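PDB 4FTD: uncharacterized protein from Bacteroides eggerthii, which is of unknown function but, as a six-bladed beta-propeller with an immunoglobulin-like domain, may take part in carbohydrate metabolism. Local coordinates for residues A[250-255]-A[260-265]; A[300-305]-A[309-314]. One frame throughout, in Å; residues are numbered along the deposited sequence.

Contact 1: residues A[250-255]-A[260-265]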
loop_
_atom_site.group_PDB
_atom_site.type_symbol
_atom_site.label_atom_id
_atom_site.label_comp_id
_atom_site.label_asym_id
_atom_site.label_seq_id
_atom_site.Cartn_x
_atom_site.Cartn_y
_atom_site.Cartn_z
ATOM N N SER A 250 10.445 3.915 -14.143
ATOM C CA SER A 250 9.794 4.476 -12.921
ATOM C C SER A 250 9.336 5.901 -13.212
ATOM O O SER A 250 10.131 6.826 -13.290
ATOM C CB SER A 250 10.708 4.397 -11.729
ATOM O OG SER A 250 11.342 3.147 -11.622
ATOM N N TYR A 251 8.049 6.022 -13.538
ATOM C CA TYR A 251 7.438 7.295 -13.829
ATOM C C TYR A 251 7.071 7.973 -12.506
ATOM O O TYR A 251 6.260 7.446 -11.756
ATOM C CB TYR A 251 6.194 7.074 -14.677
ATOM C CG TYR A 251 6.427 6.547 -16.074
ATOM C CD1 TYR A 251 6.607 5.145 -16.343
ATOM C CD2 TYR A 251 6.364 7.431 -17.172
ATOM C CE1 TYR A 251 6.793 4.715 -17.679
ATOM C CE2 TYR A 251 6.543 6.993 -18.485
ATOM C CZ TYR A 251 6.726 5.666 -18.758
ATOM O OH TYR A 251 6.881 5.308 -20.108
ATOM N N ASN A 252 7.694 9.115 -12.233
ATOM C CA ASN A 252 7.450 9.928 -11.038
ATOM C C ASN A 252 6.926 11.305 -11.501
ATOM O O ASN A 252 7.687 12.172 -11.803
ATOM C CB ASN A 252 8.760 10.103 -10.265
ATOM C CG ASN A 252 9.256 8.805 -9.679
ATOM O OD1 ASN A 252 8.789 8.394 -8.614
ATOM N ND2 ASN A 252 10.132 8.125 -10.393
ATOM N N ILE A 253 5.624 11.459 -11.639
ATOM C CA ILE A 253 5.068 12.679 -12.161
ATOM C C ILE A 253 4.002 13.116 -11.164
ATOM O O ILE A 253 3.072 12.369 -10.878
ATOM C CB ILE A 253 4.513 12.491 -13.562
ATOM C CG1 ILE A 253 5.584 11.969 -14.519
ATOM C CG2 ILE A 253 3.852 13.763 -14.045
ATOM C CD1 ILE A 253 5.020 11.499 -15.865
ATOM N N ASP A 254 4.151 14.328 -10.659
ATOM C CA ASP A 254 3.283 14.876 -9.609
ATOM C C ASP A 254 1.985 15.446 -10.189
ATOM O O ASP A 254 1.740 15.352 -11.392
ATOM C CB ASP A 254 4.051 15.872 -8.729
ATOM C CG ASP A 254 4.356 17.191 -9.406
ATOM O OD1 ASP A 254 3.738 17.588 -10.423
ATOM O OD2 ASP A 254 5.268 17.849 -8.878
ATOM N N GLU A 255 1.159 16.050 -9.341
ATOM C CA GLU A 255 -0.159 16.474 -9.781
ATOM C C GLU A 255 -0.082 17.623 -10.773
ATOM O O GLU A 255 -1.002 17.794 -11.561
ATOM C CB GLU A 255 -1.071 16.791 -8.598
ATOM C CG GLU A 255 -0.690 18.038 -7.836
ATOM C CD GLU A 255 -1.486 18.197 -6.557
ATOM O OE1 GLU A 255 -2.461 17.430 -6.342
ATOM O OE2 GLU A 255 -1.135 19.102 -5.771
ATOM N N PHE A 260 10.278 13.218 -12.914
ATOM C CA PHE A 260 11.350 12.499 -13.632
ATOM C C PHE A 260 10.871 11.092 -13.962
ATOM O O PHE A 260 10.168 10.480 -13.169
ATOM C CB PHE A 260 12.541 12.312 -12.736
ATOM C CG PHE A 260 13.195 13.582 -12.334
ATOM C CD1 PHE A 260 13.875 14.335 -13.274
ATOM C CD2 PHE A 260 13.097 14.060 -11.018
ATOM C CE1 PHE A 260 14.493 15.547 -12.913
ATOM C CE2 PHE A 260 13.699 15.267 -10.654
ATOM C CZ PHE A 260 14.394 16.011 -11.601
ATOM N N ILE A 261 11.315 10.573 -15.090
ATOM C CA ILE A 261 11.152 9.182 -15.403
ATOM C C ILE A 261 12.583 8.563 -15.330
ATOM O O ILE A 261 13.540 9.041 -15.966
ATOM C CB ILE A 261 10.535 8.959 -16.767
ATOM C CG1 ILE A 261 9.276 9.827 -16.939
ATOM C CG2 ILE A 261 10.222 7.438 -16.933
ATOM C CD1 ILE A 261 8.827 10.081 -18.373
ATOM N N PHE A 262 12.718 7.482 -14.586
ATOM C CA PHE A 262 13.984 6.778 -14.471
ATOM C C PHE A 262 13.926 5.515 -15.333
ATOM O O PHE A 262 13.027 4.687 -15.140
ATOM C CB PHE A 262 14.246 6.373 -13.034
ATOM C CG PHE A 262 14.492 7.541 -12.091
ATOM C CD1 PHE A 262 13.441 8.130 -11.396
ATOM C CD2 PHE A 262 15.779 7.977 -11.841
ATOM C CE1 PHE A 262 13.677 9.149 -10.503
ATOM C CE2 PHE A 262 16.008 9.044 -10.988
ATOM C CZ PHE A 262 14.943 9.617 -10.314
ATOM N N PHE A 263 14.945 5.329 -16.169
ATOM C CA PHE A 263 15.022 4.177 -17.063
ATOM C C PHE A 263 16.362 3.499 -16.878
ATOM O O PHE A 263 17.400 4.038 -17.285
ATOM C CB PHE A 263 14.904 4.592 -18.499
ATOM C CG PHE A 263 13.580 5.187 -18.907
ATOM C CD1 PHE A 263 12.458 4.406 -19.093
ATOM C CD2 PHE A 263 13.502 6.539 -19.197
ATOM C CE1 PHE A 263 11.286 4.965 -19.600
ATOM C CE2 PHE A 263 12.382 7.100 -19.705
ATOM C CZ PHE A 263 11.267 6.326 -19.921
ATOM N N GLY A 264 16.372 2.329 -16.267
ATOM C CA GLY A 264 17.663 1.604 -16.091
ATOM C C GLY A 264 18.076 0.846 -17.341
ATOM O O GLY A 264 17.241 0.259 -17.999
ATOM N N ASP A 265 19.357 0.811 -17.655
ATOM C CA ASP A 265 19.811 0.055 -18.828
ATOM C C ASP A 265 19.727 -1.437 -18.520
ATOM O O ASP A 265 19.705 -1.852 -17.333
ATOM C CB ASP A 265 21.179 0.496 -19.380
ATOM C CG ASP A 265 22.367 0.159 -18.495
ATOM O OD1 ASP A 265 22.228 0.134 -17.277
ATOM O OD2 ASP A 265 23.493 -0.010 -19.028
#
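Ile261 sets its CG2 methyl squarely over the Tyr251 ring, 3.9 Å from the ring centroid and 13° off the normal, a CH-pi contact. The other branch lies against CD2 and CE2 of the ring, with Ile261 CG1 3.8 Å from Tyr251 CD2. Having CG2 anti to the backbone N of Ile261 is what brings this methyl over the ring while CG1 goes to its CD2 side; CG2 also lies over a face of Phe263, toward the rim. On the other face of the sheet ND2 of Asn252 comes up to the edge of the Phe262 ring, in its plane, 3.5 Å from Phe262 CD1, with amide and ring planes 83° apart. Ser250 and Phe262 exchange two backbone bonds (Ser250 N to Phe262 O 2.9 Å), and Asn252 and Phe260 two more; Tyr251 and Ile261 form the non-hydrogen-bonded pair between them. Further out, Tyr251 OH is hydrogen-bonded to Ser205 of strand 201-207. Both ends of the buried Asn252 amide are taken up by the neighbouring strand 300-304, OD1 by Arg304 N and ND2 by Val302 O, while Ser250 OG pairs with Val302 N. Strands 250-253 and 259-264 thus make an antiparallel hairpin, the first two strands of a four-stranded propeller blade.

Contact 2: residues A[300-305]-A[309-314]; sequences TNVYRV and DQYLWS
The axes of 300-304 and 311-314 come within 4.4 Å of each other and run antiparallel, at 167°. Asn301 with Ser314 and Tyr303 with Leu312 are the hydrogen-bonded pairs, Tyr303 O receiving Leu312 N at 2.8 Å; beyond them Val305 N reaches Gln310 O at 2.9 Å in a nearly straight bond. At the opening end, Thr300 OG1 lies anti to its own N (chi1 -176°), which turns the hydroxyl across to the partner strand. There it donates to Ser314 O (2.7 Å) from above the carbonyl plane and accepts Trp313 NE1 near the indole plane, although the N-H is bent to 136°. Ser314 O takes Asn301 N as well. This hairpin begins a four-stranded propeller blade. On the face of Val302, Arg304, Tyr311 and Trp313, the valine splits its methyls: CG1 meets Tyr311 CB at 3.8 Å, CG2 the indole at CD1. The extended Arg304 chain passes over the Tyr311 ring, CG 4.2 Å from its centroid, and its NE goes on to Thr308 O. Were Tyr311 cut back to an alanine, the Arg304 methylenes would probably lose the ring they lie over, and Phe262 of the preceding blade its edge-to-face partner. Val305 CG2 packs 3.8 Å from Leu312 CG.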
loop_
_atom_site.group_PDB
_atom_site.type_symbol
_atom_site.label_atom_id
_atom_site.label_comp_id
_atom_site.label_asym_id
_atom_site.label_seq_id
_atom_site.Cartn_x
_atom_site.Cartn_y
_atom_site.Cartn_z
ATOM N N THR A 300 14.313 -3.305 -11.764
ATOM C CA THR A 300 14.715 -2.312 -10.747
ATOM C C THR A 300 13.839 -1.069 -10.932
ATOM O O THR A 300 13.311 -0.829 -12.038
ATOM C CB THR A 300 16.210 -1.948 -10.890
ATOM O OG1 THR A 300 16.627 -1.062 -9.846
ATOM C CG2 THR A 300 16.498 -1.346 -12.279
ATOM N N ASN A 301 13.669 -0.306 -9.854
ATOM C CA ASN A 301 12.824 0.853 -9.853
ATOM C C ASN A 301 13.307 1.860 -8.863
ATOM O O ASN A 301 13.900 1.503 -7.871
ATOM C CB ASN A 301 11.392 0.494 -9.435
ATOM C CG ASN A 301 10.643 -0.399 -10.430
ATOM O OD1 ASN A 301 10.522 -1.579 -10.191
ATOM N ND2 ASN A 301 10.131 0.172 -11.533
ATOM N N VAL A 302 12.941 3.099 -9.125
ATOM C CA VAL A 302 13.285 4.292 -8.347
ATOM C C VAL A 302 12.009 5.157 -8.221
ATOM O O VAL A 302 11.551 5.750 -9.216
ATOM C CB VAL A 302 14.437 5.124 -9.003
ATOM C CG1 VAL A 302 14.734 6.380 -8.168
ATOM C CG2 VAL A 302 15.745 4.317 -9.141
ATOM N N TYR A 303 11.440 5.238 -7.018
ATOM C CA TYR A 303 10.190 5.963 -6.783
ATOM C C TYR A 303 10.294 6.970 -5.640
ATOM O O TYR A 303 10.801 6.679 -4.535
ATOM C CB TYR A 303 8.995 5.007 -6.521
ATOM C CG TYR A 303 8.485 4.304 -7.767
ATOM C CD1 TYR A 303 7.885 5.012 -8.789
ATOM C CD2 TYR A 303 8.548 2.951 -7.893
ATOM C CE1 TYR A 303 7.448 4.403 -9.949
ATOM C CE2 TYR A 303 8.125 2.321 -9.032
ATOM C CZ TYR A 303 7.551 3.036 -10.057
ATOM O OH TYR A 303 7.128 2.371 -11.173
ATOM N N ARG A 304 9.835 8.176 -5.950
ATOM C CA ARG A 304 9.835 9.319 -5.038
ATOM C C ARG A 304 9.035 9.050 -3.770
ATOM O O ARG A 304 7.982 8.483 -3.824
ATOM C CB ARG A 304 9.260 10.542 -5.747
ATOM C CG ARG A 304 9.491 11.860 -5.035
ATOM C CD ARG A 304 9.123 13.019 -5.942
ATOM N NE ARG A 304 9.226 14.276 -5.219
ATOM C CZ ARG A 304 8.762 15.455 -5.639
ATOM N NH1 ARG A 304 8.130 15.580 -6.806
ATOM N NH2 ARG A 304 8.921 16.531 -4.867
ATOM N N VAL A 305 9.590 9.432 -2.638
ATOM C CA VAL A 305 8.906 9.343 -1.350
ATOM C C VAL A 305 8.059 10.596 -1.186
ATOM O O VAL A 305 8.598 11.677 -1.018
ATOM C CB VAL A 305 9.930 9.256 -0.218
ATOM C CG1 VAL A 305 9.253 9.314 1.157
ATOM C CG2 VAL A 305 10.702 7.971 -0.392
ATOM N N ASP A 309 12.333 15.343 -1.596
ATOM C CA ASP A 309 13.442 15.236 -2.585
ATOM C C ASP A 309 14.215 13.881 -2.510
ATOM O O ASP A 309 15.309 13.750 -3.071
ATOM C CB ASP A 309 14.386 16.474 -2.485
ATOM C CG ASP A 309 14.951 16.722 -1.044
ATOM O OD1 ASP A 309 14.678 15.950 -0.092
ATOM O OD2 ASP A 309 15.677 17.725 -0.855
ATOM N N GLN A 310 13.648 12.887 -1.818
ATOM C CA GLN A 310 14.251 11.550 -1.703
ATOM C C GLN A 310 13.406 10.475 -2.364
ATOM O O GLN A 310 12.209 10.641 -2.585
ATOM C CB GLN A 310 14.444 11.180 -0.261
ATOM C CG GLN A 310 15.347 12.130 0.497
ATOM C CD GLN A 310 15.490 11.711 1.939
ATOM O OE1 GLN A 310 14.484 11.375 2.595
ATOM N NE2 GLN A 310 16.729 11.712 2.449
ATOM N N TYR A 311 14.066 9.372 -2.700
ATOM C CA TYR A 311 13.485 8.276 -3.494
ATOM C C TYR A 311 13.873 6.947 -2.885
ATOM O O TYR A 311 14.851 6.873 -2.118
ATOM C CB TYR A 311 14.026 8.311 -4.942
ATOM C CG TYR A 311 13.680 9.581 -5.693
ATOM C CD1 TYR A 311 14.288 10.814 -5.375
ATOM C CD2 TYR A 311 12.726 9.567 -6.710
ATOM C CE1 TYR A 311 13.930 11.977 -6.042
ATOM C CE2 TYR A 311 12.383 10.725 -7.389
ATOM C CZ TYR A 311 12.985 11.924 -7.052
ATOM O OH TYR A 311 12.602 13.063 -7.713
ATOM N N LEU A 312 13.126 5.900 -3.240
ATOM C CA LEU A 312 13.467 4.557 -2.827
ATOM C C LEU A 312 13.884 3.820 -4.093
ATOM O O LEU A 312 13.203 3.848 -5.088
ATOM C CB LEU A 312 12.324 3.862 -2.116
ATOM C CG LEU A 312 11.851 4.371 -0.766
ATOM C CD1 LEU A 312 10.764 3.410 -0.293
ATOM C CD2 LEU A 312 13.017 4.437 0.230
ATOM N N TRP A 313 15.055 3.202 -4.047
ATOM C CA TRP A 313 15.568 2.396 -5.128
ATOM C C TRP A 313 15.653 0.959 -4.653
ATOM O O TRP A 313 16.116 0.696 -3.554
ATOM C CB TRP A 313 16.964 2.885 -5.485
ATOM C CG TRP A 313 17.743 2.066 -6.473
ATOM C CD1 TRP A 313 17.252 1.374 -7.552
ATOM C CD2 TRP A 313 19.158 1.933 -6.537
ATOM N NE1 TRP A 313 18.262 0.787 -8.248
ATOM C CE2 TRP A 313 19.453 1.136 -7.670
ATOM C CE3 TRP A 313 20.215 2.397 -5.741
ATOM C CZ2 TRP A 313 20.748 0.778 -8.023
ATOM C CZ3 TRP A 313 21.530 2.047 -6.098
ATOM C CH2 TRP A 313 21.780 1.248 -7.234
ATOM N N SER A 314 15.152 0.044 -5.466
ATOM C CA SER A 314 15.376 -1.366 -5.248
ATOM C C SER A 314 15.456 -2.124 -6.568
ATOM O O SER A 314 15.098 -1.602 -7.663
ATOM C CB SER A 314 14.338 -1.989 -4.300
ATOM O OG SER A 314 13.123 -2.308 -4.973
#

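In the fold
Contact 1 closes before contact 2 opens along the chain, and each is the leading hairpin of its own four-stranded antiparallel sheet, 250-291 and 300-332, two successive blades of the propeller. Their centres lie about 9 Å apart, on the same side of the chain's centre. The first strands, 250-253 and 300-304, meet through the Ser250 and Asn252 side chains of contact 1, which bond mostly to the backbone of the latter strand, with Asn301 ND2 a further partner of Ser250 OG. Phe260 CD2 also packs 3.5 Å from Tyr311 OH. Blade to blade, the propeller is therefore joined here by polar ties as well as aromatic packing.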